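Intracellular exo-alpha-(1->5)-L-arabinofuranosidase (Bifidobacterium longum, PDB 2Y2W) hydrolyses terminal alpha-(1->5)-linked L-arabinofuranosyl residues from arabinans and arabinoxylan, contributing to the breakdown of plant cell walls. Local coordinates at residues D[67-72]-D[407-412]. Sequence-based numbering, arbitrary orientation.
Sequences FVEHLG and RAQLVN
Gln409 reaches across to Glu69 with both ends of its amide, a worked example of how the first and last strands of a (beta/alpha)8 barrel, 65-67 and 402-408, meet at their C-terminal ends, where the active site of this family lies. The close-packed part lies around Phe67. Its ring meets the CB of Ala408 edge-on in the ring plane, with CD2 3.8 Å from that methyl, while Phe67 O accepts a hydrogen bond from Leu410 N (3.1 Å). Val68 CG2 rests 3.7 Å from Leu410 CB, and Leu410 continues onto helix 94-103. Gln409 follows a cis peptide; its CG is anti to the carbonyl carbon (chi1 -79°) and the chain is extended beyond, which carries the amide past the Phe67 ring. This end is more loosely bonded, although still buried: Gln409 OE1 takes a weak bond from Glu69 N (3.4 Å), and Gln409 NE2 gives a weak, bent one to Glu69 OE1 (3.0 Å, 121° at the hydrogen). Glu69 has its strongest polar partner elsewhere, OE2 accepting hydrogen bonds from Phe115 N and Trp139 NE1. Replacing Gln409 by an alanine would probably cost Glu69 both weak partners, the donor at OE1 and the acceptor for N, and open a gap beside Phe67. Both are, by analogy with relatives, probable arabinofuranose-binding residues, and such weak bonds would probably cost little to give up, consistent with both groups also bonding a sugar.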
# COMPACT_ATOMS: atom_id res chain seq x y z
N PHE D 67 -0.91 -17.65 24.47
CA PHE D 67 -1.34 -17.14 23.18
C PHE D 67 -2.75 -17.65 22.87
O PHE D 67 -2.98 -18.85 22.80
CB PHE D 67 -0.32 -17.55 22.11
CG PHE D 67 -0.69 -17.19 20.69
CD1 PHE D 67 -1.42 -16.04 20.39
CD2 PHE D 67 -0.26 -17.99 19.64
CE1 PHE D 67 -1.73 -15.72 19.07
CE2 PHE D 67 -0.57 -17.68 18.32
CZ PHE D 67 -1.31 -16.54 18.04
N VAL D 68 -3.68 -16.71 22.71
CA VAL D 68 -5.05 -17.03 22.33
C VAL D 68 -5.34 -16.46 20.94
O VAL D 68 -5.29 -15.24 20.72
CB VAL D 68 -6.08 -16.50 23.37
CG1 VAL D 68 -7.50 -16.59 22.84
CG2 VAL D 68 -5.97 -17.29 24.67
N GLU D 69 -5.62 -17.35 20.00
CA GLU D 69 -5.96 -16.97 18.64
C GLU D 69 -7.40 -17.36 18.34
O GLU D 69 -7.91 -18.35 18.88
CB GLU D 69 -5.01 -17.66 17.64
CG GLU D 69 -5.15 -17.17 16.19
CD GLU D 69 -4.19 -17.85 15.22
OE1 GLU D 69 -3.26 -18.55 15.66
OE2 GLU D 69 -4.37 -17.67 13.99
N HIS D 70 -8.06 -16.57 17.50
CA HIS D 70 -9.35 -16.96 16.95
C HIS D 70 -9.13 -18.10 15.96
O HIS D 70 -9.25 -17.94 14.74
CB HIS D 70 -10.03 -15.77 16.27
CG HIS D 70 -10.60 -14.77 17.22
ND1 HIS D 70 -11.94 -14.44 17.23
CD2 HIS D 70 -10.02 -14.02 18.19
CE1 HIS D 70 -12.16 -13.53 18.17
NE2 HIS D 70 -11.02 -13.26 18.76
N LEU D 71 -8.79 -19.26 16.52
CA LEU D 71 -8.50 -20.47 15.77
C LEU D 71 -9.27 -21.59 16.43
O LEU D 71 -9.27 -21.72 17.66
CB LEU D 71 -7.00 -20.76 15.85
CG LEU D 71 -6.29 -21.80 14.97
CD1 LEU D 71 -4.81 -21.75 15.27
CD2 LEU D 71 -6.81 -23.22 15.16
N GLY D 72 -9.93 -22.41 15.61
CA GLY D 72 -10.65 -23.58 16.09
C GLY D 72 -11.53 -23.27 17.27
O GLY D 72 -12.50 -22.52 17.15
N ARG D 407 3.60 -19.60 24.83
CA ARG D 407 3.30 -20.96 24.42
C ARG D 407 1.99 -20.99 23.65
O ARG D 407 0.98 -20.43 24.09
CB ARG D 407 3.24 -21.90 25.63
CG ARG D 407 3.39 -23.37 25.24
CD ARG D 407 2.60 -24.28 26.17
NE ARG D 407 2.42 -25.60 25.57
CZ ARG D 407 1.43 -25.93 24.74
NH1 ARG D 407 0.52 -25.02 24.39
NH2 ARG D 407 1.35 -27.16 24.26
N ALA D 408 2.01 -21.66 22.50
CA ALA D 408 0.84 -21.75 21.63
C ALA D 408 0.23 -23.15 21.69
O ALA D 408 0.92 -24.14 21.44
CB ALA D 408 1.22 -21.40 20.20
N GLN D 409 -1.06 -23.26 22.04
CA GLN D 409 -1.90 -22.14 22.47
C GLN D 409 -2.53 -22.44 23.83
O GLN D 409 -2.22 -23.47 24.45
CB GLN D 409 -2.96 -21.82 21.41
CG GLN D 409 -2.43 -21.00 20.23
CD GLN D 409 -3.46 -20.72 19.16
OE1 GLN D 409 -4.66 -20.61 19.44
NE2 GLN D 409 -3.01 -20.58 17.92
N LEU D 410 -3.41 -21.57 24.31
CA LEU D 410 -3.90 -21.66 25.69
C LEU D 410 -4.96 -22.75 25.93
O LEU D 410 -4.85 -23.51 26.89
CB LEU D 410 -4.40 -20.30 26.19
CG LEU D 410 -4.70 -20.17 27.69
CD1 LEU D 410 -3.46 -20.44 28.54
CD2 LEU D 410 -5.29 -18.81 28.01
N VAL D 411 -5.98 -22.80 25.08
CA VAL D 411 -7.09 -23.74 25.27
C VAL D 411 -7.48 -24.46 23.98
O VAL D 411 -7.61 -23.84 22.93
CB VAL D 411 -8.34 -23.03 25.88
CG1 VAL D 411 -9.40 -24.04 26.29
CG2 VAL D 411 -7.95 -22.17 27.07
N ASN D 412 -7.65 -25.78 24.09
CA ASN D 412 -8.12 -26.66 22.99
C ASN D 412 -7.17 -26.83 21.81
O ASN D 412 -6.89 -27.95 21.39
CB ASN D 412 -9.52 -26.26 22.51
CG ASN D 412 -10.62 -26.65 23.48
OD1 ASN D 412 -10.45 -27.55 24.31
ND2 ASN D 412 -11.76 -25.98 23.38